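Local coordinates for exonuclease mut-7 homolog (Aedes aegypti, PDB 7JW2), which probably acts as a magnesium-dependent 3'-5' exoribonuclease that trims the 3' ends of AGO1-bound microRNAs, represented here by its exonuclease domain, at residues Phe138-Pro141 with Tyr142-Glu145; Leu151-Leu154 with Val155-Cys158. All coordinates share one frame; numbering follows the deposited sequence.

Contact 1. Residues Phe138-Pro141 with Tyr142-Glu145; sequences FRFP and YHEE
A tight reverse turn in the loop between helices 125-132 and 151-159 swings the ring of His143 back onto Arg139 and Phe140. Pro141 and Tyr142 sit at the corner, and the CA atoms of Phe140 and His143 come within 4.5 Å of each other. A bond across the turn runs from backbone to side chain: Phe140 N donates to His143 ND1 at 2.7 Å, with an N-H...N angle of 142°. The donor lies almost exactly in the imidazole plane, so the bond fixes how that ring is rotated. His143 points its CG anti to the backbone N (chi1 -154°), which turns the ring back toward the Arg139-Phe140 backbone. One face of the imidazole is taken by the Arg139 aliphatic chain, whose CD sits over the ring centre, 3.8 Å from the centroid, in a CH-pi contact. A bend at chi2 (-43°) lays CD over the ring; NH1 beyond makes a weak 3.4 Å bond to Phe138 O, and Asp136 O is another weak partner. Phe140 CB touches His143 ND1 at 3.5 Å, but the two rings meet obliquely rather than stacking. The ring of Phe140 is buried instead, with Phe138 CE1 set over the centre of one face and Trp129 of helix 125-132 meeting it steeply. At the outer corner, Pro141 CB touches Tyr142 CD2 at 3.8 Å, the two side chains crossing nearly at right angles, while Pro141 O lies over one face of the tyrosine ring. Phe138 also reaches helix 179-205. The whole is a beta-turn, Phe140 to His143, with exposed Arg139, Pro141, Tyr142 and His143 outward and the two phenylalanines packed against the helices of an RNase H-like exonuclease domain.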
loop_
_atom_site.group_PDB
_atom_site.type_symbol
_atom_site.label_atom_id
_atom_site.label_comp_id
_atom_site.label_asym_id
_atom_site.label_seq_id
_atom_site.Cartn_x
_atom_site.Cartn_y
_atom_site.Cartn_z
ATOM N N PHE A 138 -36.723 13.709 18.362
ATOM C CA PHE A 138 -35.902 12.621 17.849
ATOM C C PHE A 138 -36.333 11.285 18.439
ATOM O O PHE A 138 -36.414 11.130 19.662
ATOM C CB PHE A 138 -34.429 12.878 18.160
ATOM C CG PHE A 138 -33.495 11.846 17.580
ATOM C CD1 PHE A 138 -33.284 10.629 18.218
ATOM C CD2 PHE A 138 -32.821 12.098 16.394
ATOM C CE1 PHE A 138 -32.437 9.692 17.679
ATOM C CE2 PHE A 138 -31.958 11.158 15.853
ATOM C CZ PHE A 138 -31.768 9.958 16.493
ATOM N N ARG A 139 -36.579 10.310 17.565
ATOM C CA ARG A 139 -36.924 8.956 17.979
ATOM C C ARG A 139 -36.042 7.956 17.243
ATOM O O ARG A 139 -35.998 7.950 16.012
ATOM C CB ARG A 139 -38.397 8.636 17.692
ATOM C CG ARG A 139 -39.404 9.259 18.647
ATOM C CD ARG A 139 -38.974 9.168 20.109
ATOM N NE ARG A 139 -39.998 9.710 21.002
ATOM C CZ ARG A 139 -40.328 10.997 21.073
ATOM N NH1 ARG A 139 -39.711 11.892 20.313
ATOM N NH2 ARG A 139 -41.276 11.395 21.912
ATOM N N PHE A 140 -35.357 7.095 17.993
ATOM C CA PHE A 140 -34.702 5.954 17.380
ATOM C C PHE A 140 -35.756 5.034 16.760
ATOM O O PHE A 140 -36.900 4.985 17.230
ATOM C CB PHE A 140 -33.872 5.199 18.418
ATOM C CG PHE A 140 -32.590 5.894 18.785
ATOM C CD1 PHE A 140 -32.490 6.635 19.952
ATOM C CD2 PHE A 140 -31.479 5.799 17.957
ATOM C CE1 PHE A 140 -31.313 7.280 20.287
ATOM C CE2 PHE A 140 -30.292 6.435 18.290
ATOM C CZ PHE A 140 -30.208 7.176 19.449
ATOM N N PRO A 141 -35.414 4.316 15.686
ATOM C CA PRO A 141 -36.417 3.456 15.030
ATOM C C PRO A 141 -36.885 2.307 15.896
ATOM O O PRO A 141 -37.968 1.757 15.656
ATOM C CB PRO A 141 -35.693 2.939 13.782
ATOM C CG PRO A 141 -34.226 3.201 14.017
ATOM C CD PRO A 141 -34.119 4.334 14.977
ATOM N N TYR A 142 -36.088 1.902 16.873
ATOM C CA TYR A 142 -36.504 0.888 17.828
ATOM C C TYR A 142 -36.323 1.509 19.195
ATOM O O TYR A 142 -35.579 0.998 20.034
ATOM C CB TYR A 142 -35.699 -0.397 17.632
ATOM C CG TYR A 142 -35.801 -0.881 16.211
ATOM C CD1 TYR A 142 -36.834 -1.722 15.814
ATOM C CD2 TYR A 142 -34.897 -0.449 15.245
ATOM C CE1 TYR A 142 -36.950 -2.142 14.505
ATOM C CE2 TYR A 142 -34.995 -0.867 13.943
ATOM C CZ TYR A 142 -36.026 -1.707 13.566
ATOM O OH TYR A 142 -36.122 -2.121 12.253
ATOM N N HIS A 143 -37.000 2.638 19.395
ATOM C CA HIS A 143 -36.741 3.498 20.538
ATOM C C HIS A 143 -37.056 2.783 21.839
ATOM O O HIS A 143 -37.996 1.987 21.926
ATOM C CB HIS A 143 -37.564 4.785 20.441
ATOM C CG HIS A 143 -36.956 5.943 21.171
ATOM N ND1 HIS A 143 -36.134 6.859 20.557
ATOM C CD2 HIS A 143 -37.042 6.330 22.466
ATOM C CE1 HIS A 143 -35.735 7.760 21.436
ATOM N NE2 HIS A 143 -36.277 7.463 22.603
ATOM N N GLU A 144 -36.231 3.055 22.844
ATOM C CA GLU A 144 -36.450 2.612 24.209
ATOM C C GLU A 144 -36.060 3.761 25.122
ATOM O O GLU A 144 -35.309 4.659 24.735
ATOM C CB GLU A 144 -35.646 1.346 24.537
ATOM C CG GLU A 144 -35.888 0.187 23.581
ATOM C CD GLU A 144 -35.137 -1.063 23.981
ATOM O OE1 GLU A 144 -35.104 -2.023 23.180
ATOM O OE2 GLU A 144 -34.578 -1.083 25.098
ATOM N N GLU A 145 -36.586 3.732 26.341
ATOM C CA GLU A 145 -36.374 4.808 27.298
ATOM C C GLU A 145 -35.185 4.501 28.199
ATOM O O GLU A 145 -35.090 3.402 28.758
ATOM C CB GLU A 145 -37.626 5.022 28.148
ATOM C CG GLU A 145 -38.460 6.227 27.749
ATOM C CD GLU A 145 -39.290 6.755 28.904
ATOM O OE1 GLU A 145 -38.955 7.837 29.435
ATOM O OE2 GLU A 145 -40.269 6.082 29.291
#

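Contact 2. Residues Leu151-Leu154 with Val155-Cys158; sequences LANL and VRLC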
loop_
_atom_site.group_PDB
_atom_site.type_symbol
_atom_site.label_atom_id
_atom_site.label_comp_id
_atom_site.label_asym_id
_atom_site.label_seq_id
_atom_site.Cartn_x
_atom_site.Cartn_y
_atom_site.Cartn_z
ATOM N N LEU A 151 -22.515 0.397 23.483
ATOM C CA LEU A 151 -22.701 0.111 22.063
ATOM C C LEU A 151 -23.806 -0.917 21.840
ATOM O O LEU A 151 -24.578 -0.804 20.879
ATOM C CB LEU A 151 -21.384 -0.355 21.430
ATOM C CG LEU A 151 -21.471 -0.759 19.958
ATOM C CD1 LEU A 151 -21.889 0.431 19.098
ATOM C CD2 LEU A 151 -20.147 -1.346 19.459
ATOM N N ALA A 152 -23.915 -1.917 22.716
ATOM C CA ALA A 152 -24.948 -2.929 22.529
ATOM C C ALA A 152 -26.337 -2.306 22.542
ATOM O O ALA A 152 -27.206 -2.689 21.751
ATOM C CB ALA A 152 -24.838 -4.000 23.614
ATOM N N ASN A 153 -26.561 -1.337 23.422
ATOM C CA ASN A 153 -27.872 -0.697 23.473
ATOM C C ASN A 153 -28.096 0.210 22.266
ATOM O O ASN A 153 -29.221 0.315 21.765
ATOM C CB ASN A 153 -28.024 0.080 24.777
ATOM C CG ASN A 153 -28.215 -0.840 25.969
ATOM O OD1 ASN A 153 -28.510 -2.023 25.804
ATOM N ND2 ASN A 153 -28.042 -0.304 27.169
ATOM N N LEU A 154 -27.041 0.874 21.784
ATOM C CA LEU A 154 -27.186 1.700 20.589
ATOM C C LEU A 154 -27.518 0.852 19.367
ATOM O O LEU A 154 -28.283 1.276 18.492
ATOM C CB LEU A 154 -25.908 2.508 20.355
ATOM C CG LEU A 154 -26.011 3.598 19.296
ATOM C CD1 LEU A 154 -27.268 4.457 19.515
ATOM C CD2 LEU A 154 -24.739 4.445 19.316
ATOM N N VAL A 155 -26.937 -0.346 19.274
ATOM C CA VAL A 155 -27.283 -1.262 18.192
ATOM C C VAL A 155 -28.765 -1.621 18.243
ATOM O O VAL A 155 -29.450 -1.637 17.214
ATOM C CB VAL A 155 -26.392 -2.516 18.248
ATOM C CG1 VAL A 155 -26.957 -3.602 17.370
ATOM C CG2 VAL A 155 -24.978 -2.164 17.786
ATOM N N ARG A 156 -29.282 -1.928 19.434
ATOM C CA ARG A 156 -30.701 -2.258 19.539
ATOM C C ARG A 156 -31.579 -1.079 19.138
ATOM O O ARG A 156 -32.549 -1.248 18.392
ATOM C CB ARG A 156 -31.041 -2.711 20.955
ATOM C CG ARG A 156 -32.369 -3.462 21.038
ATOM C CD ARG A 156 -32.492 -4.169 22.368
ATOM N NE ARG A 156 -32.592 -3.208 23.460
ATOM C CZ ARG A 156 -31.613 -2.948 24.325
ATOM N NH1 ARG A 156 -30.451 -3.574 24.220
ATOM N NH2 ARG A 156 -31.796 -2.055 25.289
ATOM N N LEU A 157 -31.246 0.123 19.620
ATOM C CA LEU A 157 -32.040 1.310 19.304
ATOM C C LEU A 157 -32.059 1.598 17.809
ATOM O O LEU A 157 -33.080 2.038 17.269
ATOM C CB LEU A 157 -31.493 2.522 20.052
ATOM C CG LEU A 157 -31.704 2.563 21.561
ATOM C CD1 LEU A 157 -30.720 3.514 22.196
ATOM C CD2 LEU A 157 -33.118 3.000 21.861
ATOM N N CYS A 158 -30.939 1.378 17.123
ATOM C CA CYS A 158 -30.854 1.761 15.721
ATOM C C CYS A 158 -31.237 0.641 14.770
ATOM O O CYS A 158 -31.804 0.911 13.709
ATOM C CB CYS A 158 -29.434 2.233 15.379
ATOM S SG CYS A 158 -28.942 3.746 16.187
#
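Asn153 and Arg156 run side by side on one flank of the helix, and their polar ends meet there. Arg156 NH1 donates to Asn153 OD1 at 2.9 Å, N-H...O angle 149°; Arg156 NH2 adds a weak bond to the same oxygen at 3.3 Å. OD1 therefore takes two donors, lying near the plane at the edge of the guanidinium, although the amide is turned 80° against that group. A bend at chi3 (67°) in an otherwise extended Arg156 chain folds the guanidinium back to reach the asparagine. Further polar atoms of both side chains have partners too: Asn153 ND2 donates to Asn148 O, and Arg156 NE forms a salt bridge with Glu144 OE1 of the preceding loop. The charged partner probably weighs more in placing the guanidinium than the neutral amide does. All this sits on helix 151-159, which in this RNase H-like exonuclease domain packs against helices 179-205 and 125-132. Its backbone follows the i to i+4 pattern. Val155 N donates to Leu151 O at 2.9 Å, and Arg156 N to Ala152 O at 3.2 Å. Leu157 N bonds to Asn153 O at 3.0 Å, and Cys158 N donates to Leu154 O, also at 3.0 Å. In the first turn, Asn153 N donates to Asn150 OD1. On the buried side the contacts are apolar. Leu154 sends CD1 forward along the helix to Cys158 SG, 3.8 Å away, and both side chains touch Phe140 of the preceding loop. Leu151 CD1 approaches Val155 CG2 more loosely, at 4.2 Å. Leu154 and Leu157 reach Trp129, whereas Leu151 and Leu154 lean on Ile195 of helix 179-205.

The two contacts follow each other along the chain, and their centres lie 10 Å apart. Contact 1 is an irregular turn far from the middle of the domain, mostly exposed but rooted by two phenylalanines; contact 2 is regular helix, with its leucines, valine and cysteine mostly in the core. Where the turn uses a histidine side chain to bind its own backbone, the helix is held by repeated main-chain bonds. They join directly: besides the Glu144-Arg156 salt bridge, Tyr142 N probably bonds to Leu157 O, 3.0 Å away. Pro141 also packs on Cys158 O, and both contacts pack against helices 125-132 and 179-205.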